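Local coordinates for protein putative glycoside hydrolase (Parabacteroides distasonis ATCC 8503, PDB 3GYC) that probably hydrolyses glycosidic bonds, as a putative glycoside hydrolase of the cellulase-like, sugar-binding family with a TIM-barrel fold, at residues W22-L27 against K74-Q79; T139-I144 against G148-I153; K247-G252 against E269-E274; S292-N297 against T337-G342. All blocks are in the same frame, centred on the assembly; numbering follows the deposited sequence. Where two conformers were deposited one is given.

Interaction 1: residues W22-L27 against K74-Q79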
loop_
_atom_site.group_PDB
_atom_site.type_symbol
_atom_site.label_atom_id
_atom_site.label_comp_id
_atom_site.label_asym_id
_atom_site.label_seq_id
_atom_site.Cartn_x
_atom_site.Cartn_y
_atom_site.Cartn_z
ATOM N N TRP A 22 -2.997 -5.633 3.049
ATOM C CA TRP A 22 -2.667 -6.716 3.983
ATOM C C TRP A 22 -1.153 -6.972 4.050
ATOM O O TRP A 22 -0.697 -7.905 4.742
ATOM C CB TRP A 22 -3.480 -7.964 3.685
ATOM C CG TRP A 22 -4.902 -7.917 4.244
ATOM C CD1 TRP A 22 -5.528 -6.847 4.795
ATOM C CD2 TRP A 22 -5.912 -8.965 4.180
ATOM N NE1 TRP A 22 -6.829 -7.176 5.177
ATOM C CE2 TRP A 22 -7.070 -8.474 4.828
ATOM C CE3 TRP A 22 -5.896 -10.290 3.775
ATOM C CZ2 TRP A 22 -8.215 -9.227 4.972
ATOM C CZ3 TRP A 22 -7.016 -11.026 3.925
ATOM C CH2 TRP A 22 -8.170 -10.498 4.513
ATOM N N ASP A 23 -0.399 -6.109 3.357
ATOM C CA ASP A 23 1.051 -5.979 3.477
ATOM C C ASP A 23 1.777 -7.341 3.601
ATOM O O ASP A 23 1.616 -8.198 2.751
ATOM C CB ASP A 23 1.365 -5.005 4.641
ATOM C CG ASP A 23 0.639 -5.405 5.973
ATOM O OD1 ASP A 23 -0.563 -5.045 6.127
ATOM O OD2 ASP A 23 1.240 -6.121 6.819
ATOM N N PHE A 24 2.568 -7.515 4.650
ATOM C CA PHE A 24 3.246 -8.782 4.928
ATOM C C PHE A 24 2.521 -9.522 6.073
ATOM O O PHE A 24 2.881 -10.648 6.423
ATOM C CB PHE A 24 4.748 -8.541 5.196
ATOM C CG PHE A 24 5.061 -7.288 5.967
ATOM C CD1 PHE A 24 5.123 -7.303 7.364
ATOM C CD2 PHE A 24 5.320 -6.099 5.306
ATOM C CE1 PHE A 24 5.448 -6.103 8.075
ATOM C CE2 PHE A 24 5.637 -4.933 6.006
ATOM C CZ PHE A 24 5.692 -4.949 7.390
ATOM N N SER A 25 1.426 -8.932 6.600
ATOM C CA SER A 25 0.673 -9.587 7.655
ATOM C C SER A 25 -0.050 -10.879 7.186
ATOM O O SER A 25 -0.192 -11.813 7.957
ATOM C CB SER A 25 -0.314 -8.615 8.286
ATOM O OG SER A 25 0.309 -7.477 8.862
ATOM N N TRP A 26 -0.470 -10.940 5.919
ATOM C CA TRP A 26 -1.174 -12.087 5.400
ATOM C C TRP A 26 -0.370 -13.384 5.578
ATOM O O TRP A 26 -0.958 -14.464 5.771
ATOM C CB TRP A 26 -1.535 -11.864 3.885
ATOM C CG TRP A 26 -0.331 -11.932 2.991
ATOM C CD1 TRP A 26 0.511 -10.924 2.683
ATOM C CD2 TRP A 26 0.183 -13.094 2.328
ATOM N NE1 TRP A 26 1.536 -11.382 1.885
ATOM C CE2 TRP A 26 1.338 -12.699 1.623
ATOM C CE3 TRP A 26 -0.207 -14.415 2.271
ATOM C CZ2 TRP A 26 2.088 -13.585 0.873
ATOM C CZ3 TRP A 26 0.515 -15.284 1.541
ATOM C CH2 TRP A 26 1.656 -14.878 0.845
ATOM N N LEU A 27 0.954 -13.280 5.469
ATOM C CA LEU A 27 1.806 -14.456 5.605
ATOM C C LEU A 27 2.352 -14.575 7.027
ATOM O O LEU A 27 2.442 -15.692 7.549
ATOM C CB LEU A 27 2.964 -14.372 4.597
ATOM C CG LEU A 27 3.877 -15.581 4.491
ATOM C CD1 LEU A 27 3.051 -16.832 4.140
ATOM C CD2 LEU A 27 5.045 -15.271 3.473
ATOM N N LYS A 74 13.780 -10.930 10.515
ATOM C CA LYS A 74 14.019 -10.045 11.662
ATOM C C LYS A 74 12.894 -9.048 11.695
ATOM O O LYS A 74 12.438 -8.633 10.649
ATOM C CB LYS A 74 15.342 -9.307 11.523
ATOM C CG LYS A 74 16.508 -10.255 11.407
ATOM C CD LYS A 74 17.878 -9.556 11.394
ATOM C CE LYS A 74 18.228 -8.933 10.074
ATOM N NZ LYS A 74 19.691 -8.584 10.077
ATOM N N GLU A 75 12.434 -8.644 12.872
ATOM C CA GLU A 75 11.295 -7.716 12.922
ATOM C C GLU A 75 11.674 -6.294 12.488
ATOM O O GLU A 75 12.830 -5.857 12.627
ATOM C CB GLU A 75 10.620 -7.713 14.333
ATOM C CG GLU A 75 11.404 -7.033 15.479
ATOM C CD GLU A 75 12.537 -7.866 16.094
ATOM O OE1 GLU A 75 12.837 -9.003 15.620
ATOM O OE2 GLU A 75 13.124 -7.383 17.093
ATOM N N VAL A 76 10.700 -5.607 11.909
ATOM C CA VAL A 76 10.854 -4.207 11.538
ATOM C C VAL A 76 10.620 -3.326 12.774
ATOM O O VAL A 76 11.287 -2.302 12.974
ATOM C CB VAL A 76 9.836 -3.780 10.457
ATOM C CG1 VAL A 76 10.276 -2.448 9.856
ATOM C CG2 VAL A 76 9.711 -4.841 9.355
ATOM N N TRP A 77 9.703 -3.765 13.632
ATOM C CA TRP A 77 9.289 -2.999 14.828
ATOM C C TRP A 77 8.612 -3.917 15.827
ATOM O O TRP A 77 8.220 -5.040 15.503
ATOM C CB TRP A 77 8.237 -1.935 14.443
ATOM C CG TRP A 77 7.233 -2.423 13.441
ATOM C CD1 TRP A 77 6.381 -3.485 13.552
ATOM C CD2 TRP A 77 6.973 -1.843 12.156
ATOM N NE1 TRP A 77 5.624 -3.606 12.413
ATOM C CE2 TRP A 77 5.988 -2.633 11.527
ATOM C CE3 TRP A 77 7.506 -0.761 11.467
ATOM C CZ2 TRP A 77 5.503 -2.347 10.235
ATOM C CZ3 TRP A 77 7.026 -0.481 10.198
ATOM C CH2 TRP A 77 6.035 -1.270 9.596
ATOM N N ASN A 78 8.471 -3.443 17.045
ATOM C CA ASN A 78 7.664 -4.154 18.000
ATOM C C ASN A 78 6.517 -3.246 18.481
ATOM O O ASN A 78 5.705 -3.641 19.295
ATOM C CB ASN A 78 8.512 -4.740 19.137
ATOM C CG ASN A 78 9.147 -3.691 20.020
ATOM O OD1 ASN A 78 8.757 -2.531 20.049
ATOM N ND2 ASN A 78 10.112 -4.125 20.790
ATOM N N GLN A 79 6.459 -2.030 17.960
ATOM C CA GLN A 79 5.427 -1.075 18.374
ATOM C C GLN A 79 4.161 -1.090 17.518
ATOM O O GLN A 79 3.136 -0.562 17.942
ATOM C CB GLN A 79 6.040 0.328 18.358
ATOM C CG GLN A 79 7.092 0.446 19.372
ATOM C CD GLN A 79 6.499 0.334 20.750
ATOM O OE1 GLN A 79 5.587 1.084 21.083
ATOM N NE2 GLN A 79 7.048 -0.538 21.568
#

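Interaction 2: residues T139-I144 against G148-I153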
loop_
_atom_site.group_PDB
_atom_site.type_symbol
_atom_site.label_atom_id
_atom_site.label_comp_id
_atom_site.label_asym_id
_atom_site.label_seq_id
_atom_site.Cartn_x
_atom_site.Cartn_y
_atom_site.Cartn_z
ATOM N N THR A 139 10.826 -13.469 -12.022
ATOM C CA THR A 139 10.758 -14.804 -11.434
ATOM C C THR A 139 9.467 -15.022 -10.634
ATOM O O THR A 139 8.784 -16.015 -10.823
ATOM C CB THR A 139 12.014 -15.068 -10.605
ATOM O OG1 THR A 139 13.108 -15.034 -11.507
ATOM C CG2 THR A 139 11.977 -16.397 -9.923
ATOM N N ILE A 140 9.101 -14.058 -9.801
ATOM C CA ILE A 140 7.904 -14.191 -8.955
ATOM C C ILE A 140 6.666 -14.262 -9.876
ATOM O O ILE A 140 5.760 -15.093 -9.678
ATOM C CB ILE A 140 7.889 -13.053 -7.851
ATOM C CG1 ILE A 140 7.078 -13.414 -6.593
ATOM C CG2 ILE A 140 7.420 -11.742 -8.380
ATOM C CD1 ILE A 140 5.572 -13.458 -6.796
ATOM N N LEU A 141 6.634 -13.441 -10.917
ATOM C CA LEU A 141 5.481 -13.451 -11.825
ATOM C C LEU A 141 5.335 -14.781 -12.519
ATOM O O LEU A 141 4.220 -15.234 -12.684
ATOM C CB LEU A 141 5.504 -12.284 -12.818
ATOM C CG LEU A 141 5.350 -10.905 -12.171
ATOM C CD1 LEU A 141 5.516 -9.813 -13.195
ATOM C CD2 LEU A 141 3.958 -10.780 -11.431
ATOM N N ARG A 142 6.456 -15.413 -12.910
ATOM C CA ARG A 142 6.428 -16.754 -13.525
ATOM C C ARG A 142 5.934 -17.801 -12.498
ATOM O O ARG A 142 5.193 -18.709 -12.863
ATOM C CB ARG A 142 7.815 -17.120 -14.119
ATOM C CG ARG A 142 7.825 -18.238 -15.151
ATOM N N SER A 143 6.306 -17.662 -11.225
ATOM C CA SER A 143 5.808 -18.588 -10.171
ATOM C C SER A 143 4.280 -18.515 -10.039
ATOM O O SER A 143 3.631 -19.533 -9.801
ATOM C CB SER A 143 6.474 -18.382 -8.777
ATOM O OG SER A 143 5.965 -17.284 -8.024
ATOM N N ILE A 144 3.719 -17.327 -10.245
ATOM C CA ILE A 144 2.263 -17.113 -10.172
ATOM C C ILE A 144 1.610 -17.647 -11.437
ATOM O O ILE A 144 0.586 -18.312 -11.401
ATOM C CB ILE A 144 1.957 -15.627 -9.974
ATOM C CG1 ILE A 144 2.465 -15.205 -8.589
ATOM C CG2 ILE A 144 0.463 -15.362 -10.209
ATOM C CD1 ILE A 144 2.407 -13.746 -8.268
ATOM N N GLY A 148 -1.535 -20.617 -13.065
ATOM C CA GLY A 148 -2.573 -19.915 -13.828
ATOM C C GLY A 148 -3.316 -18.814 -13.061
ATOM O O GLY A 148 -4.534 -18.660 -13.235
ATOM N N LEU A 149 -2.597 -18.049 -12.244
ATOM C CA LEU A 149 -3.198 -17.029 -11.388
ATOM C C LEU A 149 -2.845 -15.622 -11.790
ATOM O O LEU A 149 -3.162 -14.730 -11.067
ATOM C CB LEU A 149 -2.745 -17.207 -9.913
ATOM C CG LEU A 149 -3.238 -18.503 -9.236
ATOM C CD1 LEU A 149 -2.330 -18.966 -8.088
ATOM C CD2 LEU A 149 -4.742 -18.336 -8.804
ATOM N N LEU A 150 -2.238 -15.395 -12.955
ATOM C CA LEU A 150 -1.786 -14.036 -13.272
ATOM C C LEU A 150 -2.959 -13.060 -13.445
ATOM O O LEU A 150 -2.827 -11.888 -13.129
ATOM C CB LEU A 150 -0.893 -14.046 -14.501
ATOM C CG LEU A 150 0.146 -12.939 -14.629
ATOM C CD1 LEU A 150 0.878 -12.749 -13.311
ATOM C CD2 LEU A 150 1.124 -13.273 -15.802
ATOM N N ASP A 151 -4.102 -13.546 -13.929
ATOM C CA ASP A 151 -5.281 -12.679 -14.092
ATOM C C ASP A 151 -5.866 -12.174 -12.772
ATOM O O ASP A 151 -6.666 -11.240 -12.776
ATOM C CB ASP A 151 -6.352 -13.382 -14.902
ATOM C CG ASP A 151 -5.885 -13.673 -16.313
ATOM O OD1 ASP A 151 -5.208 -12.781 -16.896
ATOM O OD2 ASP A 151 -6.158 -14.801 -16.825
ATOM N N THR A 152 -5.446 -12.753 -11.653
ATOM C CA THR A 152 -5.856 -12.269 -10.324
ATOM C C THR A 152 -5.040 -11.049 -9.889
ATOM O O THR A 152 -5.449 -10.332 -9.008
ATOM C CB THR A 152 -5.720 -13.409 -9.306
ATOM O OG1 THR A 152 -6.736 -14.388 -9.572
ATOM C CG2 THR A 152 -5.824 -12.912 -7.877
ATOM N N ILE A 153 -3.887 -10.816 -10.529
ATOM C CA ILE A 153 -3.027 -9.730 -10.186
ATOM C C ILE A 153 -3.514 -8.468 -10.902
ATOM O O ILE A 153 -3.726 -8.460 -12.118
ATOM C CB ILE A 153 -1.548 -10.031 -10.547
ATOM C CG1 ILE A 153 -1.074 -11.302 -9.813
ATOM C CG2 ILE A 153 -0.682 -8.798 -10.269
ATOM C CD1 ILE A 153 -1.328 -11.365 -8.301
#

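Interaction 3: residues K247-G252 against E269-E274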
loop_
_atom_site.group_PDB
_atom_site.type_symbol
_atom_site.label_atom_id
_atom_site.label_comp_id
_atom_site.label_asym_id
_atom_site.label_seq_id
_atom_site.Cartn_x
_atom_site.Cartn_y
_atom_site.Cartn_z
ATOM N N LYS A 247 3.854 16.635 15.011
ATOM C CA LYS A 247 4.763 17.538 15.748
ATOM C C LYS A 247 4.042 18.024 16.993
ATOM O O LYS A 247 4.628 18.095 18.063
ATOM C CB LYS A 247 5.258 18.718 14.908
ATOM C CG LYS A 247 6.297 18.341 13.828
ATOM C CD LYS A 247 6.602 19.536 12.944
ATOM C CE LYS A 247 7.584 19.220 11.835
ATOM N NZ LYS A 247 7.564 20.306 10.787
ATOM N N LEU A 248 2.757 18.326 16.859
ATOM C CA LEU A 248 1.950 18.727 18.008
ATOM C C LEU A 248 1.753 17.600 19.041
ATOM O O LEU A 248 1.876 17.828 20.246
ATOM C CB LEU A 248 0.585 19.254 17.552
ATOM C CG LEU A 248 0.576 20.656 16.914
ATOM C CD1 LEU A 248 -0.755 20.905 16.237
ATOM C CD2 LEU A 248 0.915 21.752 17.935
ATOM N N VAL A 249 1.448 16.409 18.560
ATOM C CA VAL A 249 1.176 15.252 19.394
ATOM C C VAL A 249 2.423 14.727 20.071
ATOM O O VAL A 249 2.357 14.262 21.210
ATOM C CB VAL A 249 0.525 14.135 18.556
ATOM C CG1 VAL A 249 0.492 12.765 19.301
ATOM C CG2 VAL A 249 -0.860 14.563 18.135
ATOM N N GLY A 250 3.550 14.815 19.382
ATOM C CA GLY A 250 4.794 14.253 19.868
ATOM C C GLY A 250 5.025 12.812 19.407
ATOM O O GLY A 250 5.548 12.003 20.161
ATOM N N TYR A 251 4.649 12.495 18.175
ATOM C CA TYR A 251 4.818 11.151 17.600
ATOM C C TYR A 251 5.946 11.130 16.564
ATOM O O TYR A 251 5.900 11.868 15.600
ATOM C CB TYR A 251 3.525 10.679 16.946
ATOM C CG TYR A 251 3.601 9.210 16.553
ATOM C CD1 TYR A 251 3.581 8.224 17.538
ATOM C CD2 TYR A 251 3.796 8.818 15.227
ATOM C CE1 TYR A 251 3.688 6.898 17.223
ATOM C CE2 TYR A 251 3.877 7.481 14.887
ATOM C CZ TYR A 251 3.832 6.527 15.901
ATOM O OH TYR A 251 3.955 5.208 15.669
ATOM N N GLY A 252 6.924 10.238 16.735
ATOM C CA GLY A 252 8.081 10.169 15.845
ATOM C C GLY A 252 8.329 8.822 15.202
ATOM O O GLY A 252 9.457 8.506 14.866
ATOM N N GLU A 269 -6.065 12.633 20.123
ATOM C CA GLU A 269 -7.454 13.000 20.066
ATOM C C GLU A 269 -7.641 14.465 20.426
ATOM O O GLU A 269 -8.354 15.186 19.710
ATOM C CB GLU A 269 -8.298 12.133 20.972
ATOM C CG GLU A 269 -9.774 12.372 20.735
ATOM C CD GLU A 269 -10.654 11.551 21.627
ATOM O OE1 GLU A 269 -10.146 10.903 22.582
ATOM O OE2 GLU A 269 -11.872 11.560 21.369
ATOM N N ARG A 270 -7.020 14.895 21.529
ATOM C CA ARG A 270 -7.110 16.297 21.974
ATOM C C ARG A 270 -6.718 17.249 20.858
ATOM O O ARG A 270 -7.456 18.175 20.561
ATOM C CB ARG A 270 -6.229 16.591 23.207
ATOM C CG ARG A 270 -6.195 18.089 23.602
ATOM C CD ARG A 270 -5.117 18.443 24.655
ATOM N NE ARG A 270 -3.778 18.013 24.228
ATOM C CZ ARG A 270 -2.925 18.763 23.532
ATOM N NH1 ARG A 270 -3.243 20.015 23.189
ATOM N NH2 ARG A 270 -1.739 18.260 23.197
ATOM N N VAL A 271 -5.548 17.033 20.263
ATOM C CA VAL A 271 -5.050 17.879 19.180
ATOM C C VAL A 271 -6.043 17.927 18.012
ATOM O O VAL A 271 -6.271 18.982 17.444
ATOM C CB VAL A 271 -3.641 17.433 18.720
ATOM C CG1 VAL A 271 -3.264 18.069 17.379
ATOM C CG2 VAL A 271 -2.612 17.771 19.815
ATOM N N TYR A 272 -6.638 16.785 17.679
ATOM C CA TYR A 272 -7.631 16.744 16.609
ATOM C C TYR A 272 -8.943 17.451 16.973
ATOM O O TYR A 272 -9.433 18.281 16.215
ATOM C CB TYR A 272 -7.920 15.307 16.199
ATOM C CG TYR A 272 -9.052 15.208 15.228
ATOM C CD1 TYR A 272 -8.894 15.619 13.914
ATOM C CD2 TYR A 272 -10.292 14.737 15.632
ATOM C CE1 TYR A 272 -9.950 15.568 13.020
ATOM C CE2 TYR A 272 -11.350 14.661 14.751
ATOM C CZ TYR A 272 -11.180 15.080 13.442
ATOM O OH TYR A 272 -12.247 15.026 12.560
ATOM N N ARG A 273 -9.518 17.117 18.121
ATOM C CA ARG A 273 -10.804 17.674 18.489
ATOM C C ARG A 273 -10.766 19.160 18.826
ATOM O O ARG A 273 -11.819 19.796 18.948
ATOM C CB ARG A 273 -11.437 16.880 19.623
ATOM C CG ARG A 273 -11.849 15.508 19.183
ATOM C CD ARG A 273 -12.880 14.965 20.135
ATOM N NE ARG A 273 -13.105 13.539 19.918
ATOM C CZ ARG A 273 -13.858 13.030 18.948
ATOM N NH1 ARG A 273 -14.471 13.812 18.071
ATOM N NH2 ARG A 273 -14.001 11.721 18.857
ATOM N N GLU A 274 -9.559 19.708 18.944
ATOM C CA GLU A 274 -9.365 21.133 19.219
ATOM C C GLU A 274 -9.826 21.919 17.988
ATOM O O GLU A 274 -10.299 23.058 18.106
ATOM C CB GLU A 274 -7.877 21.386 19.466
ATOM C CG GLU A 274 -7.564 22.050 20.752
ATOM C CD GLU A 274 -6.124 21.801 21.196
ATOM O OE1 GLU A 274 -5.264 21.798 20.293
ATOM O OE2 GLU A 274 -5.852 21.631 22.427
#

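Interaction 4: residues S292-N297 against T337-G342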
loop_
_atom_site.group_PDB
_atom_site.type_symbol
_atom_site.label_atom_id
_atom_site.label_comp_id
_atom_site.label_asym_id
_atom_site.label_seq_id
_atom_site.Cartn_x
_atom_site.Cartn_y
_atom_site.Cartn_z
ATOM N N SER A 292 -5.970 16.328 -9.188
ATOM C CA SER A 292 -5.683 17.287 -10.251
ATOM C C SER A 292 -4.474 16.943 -11.063
ATOM O O SER A 292 -4.443 17.146 -12.270
ATOM C CB SER A 292 -5.422 18.680 -9.667
ATOM O OG SER A 292 -6.640 19.350 -9.505
ATOM N N VAL A 293 -3.440 16.530 -10.355
ATOM C CA VAL A 293 -2.181 16.168 -10.956
ATOM C C VAL A 293 -2.395 14.904 -11.781
ATOM O O VAL A 293 -1.908 14.785 -12.917
ATOM C CB VAL A 293 -1.111 15.945 -9.850
ATOM C CG1 VAL A 293 0.117 15.251 -10.425
ATOM C CG2 VAL A 293 -0.753 17.284 -9.177
ATOM N N ALA A 294 -3.153 13.970 -11.223
ATOM C CA ALA A 294 -3.427 12.717 -11.930
ATOM C C ALA A 294 -4.243 12.956 -13.192
ATOM O O ALA A 294 -4.046 12.273 -14.218
ATOM C CB ALA A 294 -4.131 11.723 -11.018
ATOM N N ARG A 295 -5.187 13.888 -13.110
ATOM C CA ARG A 295 -6.042 14.176 -14.259
ATOM C C ARG A 295 -5.233 14.827 -15.391
ATOM O O ARG A 295 -5.432 14.495 -16.558
ATOM C CB ARG A 295 -7.254 15.013 -13.858
ATOM C CG ARG A 295 -8.196 15.330 -15.042
ATOM C CD ARG A 295 -9.388 16.195 -14.664
ATOM N NE ARG A 295 -10.309 15.464 -13.795
ATOM C CZ ARG A 295 -10.417 15.631 -12.481
ATOM N NH1 ARG A 295 -9.710 16.555 -11.847
ATOM N NH2 ARG A 295 -11.268 14.885 -11.802
ATOM N N LYS A 296 -4.318 15.728 -15.034
ATOM C CA LYS A 296 -3.441 16.373 -16.000
ATOM C C LYS A 296 -2.548 15.349 -16.687
ATOM O O LYS A 296 -2.390 15.374 -17.898
ATOM C CB LYS A 296 -2.568 17.424 -15.298
ATOM C CG LYS A 296 -1.725 18.292 -16.224
ATOM N N ASN A 297 -1.957 14.454 -15.898
ATOM C CA ASN A 297 -1.044 13.433 -16.411
ATOM C C ASN A 297 -1.761 12.243 -16.991
ATOM O O ASN A 297 -1.126 11.379 -17.581
ATOM C CB ASN A 297 -0.057 12.989 -15.308
ATOM C CG ASN A 297 0.931 14.093 -14.930
ATOM O OD1 ASN A 297 1.071 15.057 -15.654
ATOM N ND2 ASN A 297 1.639 13.931 -13.821
ATOM N N THR A 337 -13.790 12.307 -6.784
ATOM C CA THR A 337 -12.990 12.945 -7.849
ATOM C C THR A 337 -12.976 12.230 -9.199
ATOM O O THR A 337 -12.711 12.853 -10.215
ATOM C CB THR A 337 -11.516 13.064 -7.470
ATOM O OG1 THR A 337 -10.936 11.753 -7.450
ATOM C CG2 THR A 337 -11.378 13.790 -6.118
ATOM N N GLY A 338 -13.226 10.928 -9.192
ATOM C CA GLY A 338 -13.207 10.122 -10.418
ATOM C C GLY A 338 -11.827 9.650 -10.852
ATOM O O GLY A 338 -11.704 8.909 -11.820
HETATM N N MSE A 339 -10.778 10.060 -10.144
HETATM C CA MSE A 339 -9.420 9.660 -10.526
HETATM C C MSE A 339 -8.938 8.373 -9.873
HETATM O O MSE A 339 -7.932 7.829 -10.305
HETATM C CB MSE A 339 -8.447 10.799 -10.244
HETATM C CG MSE A 339 -8.756 12.062 -11.062
HETATM SE SE MSE A 339 -8.841 11.848 -12.934
HETATM C CE MSE A 339 -7.307 10.642 -13.128
ATOM N N TRP A 340 -9.621 7.887 -8.842
ATOM C CA TRP A 340 -9.167 6.681 -8.164
ATOM C C TRP A 340 -9.825 5.420 -8.717
ATOM O O TRP A 340 -11.028 5.375 -8.876
ATOM C CB TRP A 340 -9.413 6.788 -6.653
ATOM C CG TRP A 340 -8.274 7.380 -5.831
ATOM C CD1 TRP A 340 -7.361 6.667 -5.147
ATOM C CD2 TRP A 340 -7.989 8.760 -5.565
ATOM N NE1 TRP A 340 -6.492 7.482 -4.508
ATOM C CE2 TRP A 340 -6.854 8.784 -4.733
ATOM C CE3 TRP A 340 -8.566 9.978 -5.958
ATOM C CZ2 TRP A 340 -6.283 9.957 -4.285
ATOM C CZ3 TRP A 340 -8.004 11.151 -5.498
ATOM C CH2 TRP A 340 -6.865 11.137 -4.681
ATOM N N VAL A 341 -9.016 4.423 -9.049
ATOM C CA VAL A 341 -9.500 3.120 -9.522
ATOM C C VAL A 341 -9.449 2.073 -8.405
ATOM O O VAL A 341 -10.074 1.020 -8.501
ATOM C CB VAL A 341 -8.684 2.623 -10.775
ATOM C CG1 VAL A 341 -8.877 3.594 -11.960
ATOM C CG2 VAL A 341 -7.220 2.478 -10.448
ATOM N N GLY A 342 -8.705 2.387 -7.352
ATOM C CA GLY A 342 -8.573 1.564 -6.165
ATOM C C GLY A 342 -8.533 2.471 -4.941
ATOM O O GLY A 342 -7.618 3.282 -4.794
#

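Interaction 1: residues W22-L27 against K74-Q79
F24 and V76, the pair whose CA atoms lie nearest across the two segments, are still 11.1 Å apart, and no hydrogen bond joins the backbones. Residues 22-27 leave strand 17-23 at its C-terminal end and turn into helix 25-28, while 74-79 is irregular chain between strands 71-73 and 88-90. Side chains alone bridge the gap, burying 90 Å² in all. F24 CZ reaches W77 CZ2 at 3.9 Å, the two side chains coming from opposite directions. W77 CZ2 lies at the edge of the phenyl ring, near its plane, whereas F24 CZ meets the indole obliquely. With chi1 at 38°, CG of F24 sits between the backbone N and the carbonyl carbon, carrying the ring toward the loop. V76 CG2 adds a looser apolar contact to the same CZ, 4.5 Å away. The indole is also held by its N-H, W77 NE1 bonding to W82 O, close to CZ2. F24 also meets W115 edge-to-face and R117 in a cation-pi contact. Over one face of the F24 ring, toward its rim, lies D23 OD2, which accepts from S25 N (2.8 Å) and S25 OG (2.6 Å); the former bond caps the helix start. F24 and W77 lie on the C-terminal side of the barrel strands, where TIM-barrel glycoside hydrolases carry their active sites, consistent with a place near the putative site but no proof of one.

Interaction 2: residues T139-I144 against G148-I153
The return from helix 130-146 into strand 153-157, an alpha-to-beta connection of the parallel barrel, is closed by I144 packing on L149 and L150. Its backbone link is one weak hydrogen bond, L149 N to I144 O at 3.3 Å, fairly straight at 161°. The CA atoms of these two residues come within 5.6 Å, the nearest pair across the contact. I144 supplies the largest single share of the buried surface, 104 of 256 Å². Its CG2 branch stands anti to the backbone N, beside the carbonyl carbon (CG1 has chi1 -67°), which sets it against the loop. This methyl lies 3.7 Å from L149 CB, and the two side chains cross at about a right angle. It also meets L150 CD1 at 4.1 Å and, more loosely, I153 CG1 at 4.4 Å, so one methyl touches L149, L150 and I153. In a TIM barrel such a turn brings the chain from the outer helical layer back to the next inner strand; here the 3-10 segment 150-152 makes the last bend, with T152 N bonded to L149 O and I153 N to L150 O. L141, one helical turn before I144, extends the apolar seam: its CD2 lies 4.1 Å from L150 CD1, again with a near right-angle crossing. L150 CD1 thus touches methyls from two helix positions. L112 of the neighbouring strand 109-113 touches L141, I144 and I153, and Y203 touches L141 and L150. G148, at positive phi (62°), carries the turn just before L149.

Interaction 3: residues K247-G252 against E269-E274
V271 packs against L248 and V249 where helix 259-273 passes the end of helix 240-249, a helix-helix contact in the long connection between strands 231-232 and 301-303 of the TIM barrel, probably an addition to the basic barrel helices. The closest CA pair is V249 and V271, 6.8 Å apart, and the joint buries 148 Å². Its tight part is a three-residue apolar cluster. The two methyls of V271 divide the work: CG1, anti to the backbone N (chi1 166°), meets L248 CD1 at 4.0 Å and also lies against L248 CB, while CG2 meets V249 CG2 at 4.0 Å. Both pairs cross obliquely; because its two methyls go to different residues, V271 straddles L248 and V249. F245, a turn earlier on that helix, also touches V271. Cutting V271 back to alanine is likely to leave L248 CD1 and V249 CG2 without their facing methyls and open a gap between the helices. The outer side is looser and polar. L248 is exposed at the margin of the cluster, and no hydrogen bond crosses between the segments. Charges pair along helix 259-273 instead. Helix 240-249 ends at G250, whose positive phi turns the chain away from the packed region, and N267 takes up V249 O through ND2. Farther round helix 259-273, R273 has a second partner in D321, and its NE meets E269 OE2 on the anti side at 2.7 Å, almost within the guanidinium plane.

Interaction 4: residues S292-N297 against T337-G342
R295 and M339 (a selenomethionine) cross at about a right angle, with the selenium set against the base of the arginine side chain. SE lies 3.7 Å from R295 CB. Farther out, M339 CG stands 3.8 Å above one face of the guanidinium, offset toward its rim. The arginine gets there by starting extended, with CG anti to the backbone N (chi1 -179°), and bending at chi3 (-68°), which brings the flat group back over M339. The selenomethionine bends twice, at chi2 and chi3, and so curls CE onto A294, 4.0 Å from its CB. At the guanidinium edge, in plane, T337 O lies 3.0 Å from NH2, but the angle is too poor for a hydrogen bond. The charge is instead met by D376, whose OD1 forms a salt bridge with NE. A leucine in place of R295 would probably leave D376 without this charged mate and uncover M339 CG. The segment opposite is shaped by an ST turn: T337 OG1, which also bonds to A334 O, accepts from M339 N at 3.2 Å (170°), and G338 between them has positive phi. S378 and L379 of helix 377-380 touch M339. The bend at G338 leads from helix 321-337 into strand 340-343, while R295 rides on helix 276-297: an alpha-to-beta turn packed against an outer helix, characteristic of the N-terminal end of a TIM barrel.

Overall arrangement
All four contacts lie in one TIM-barrel domain and follow one another along the chain. Interactions 1 and 4 reach the same parallel sheet through its neighbouring strands 17-23 and 340-343, yet their centres are 30 Å apart, on opposite sides of the chain's centre. Interaction 2 leads into strand 153-157 and interaction 3 joins helices 240-249 and 259-273; their centres are the most widely separated, 43 Å. Helix 259-273 is followed by 276-297, which carries part of interaction 4. None touches another, although interactions 1 and 3 approach within about 6 Å at their nearest atoms. Interactions 2 and 4 lie at alpha-to-beta returns on the N-terminal side of the strands, interaction 1 on the C-terminal side, where this fold carries active sites.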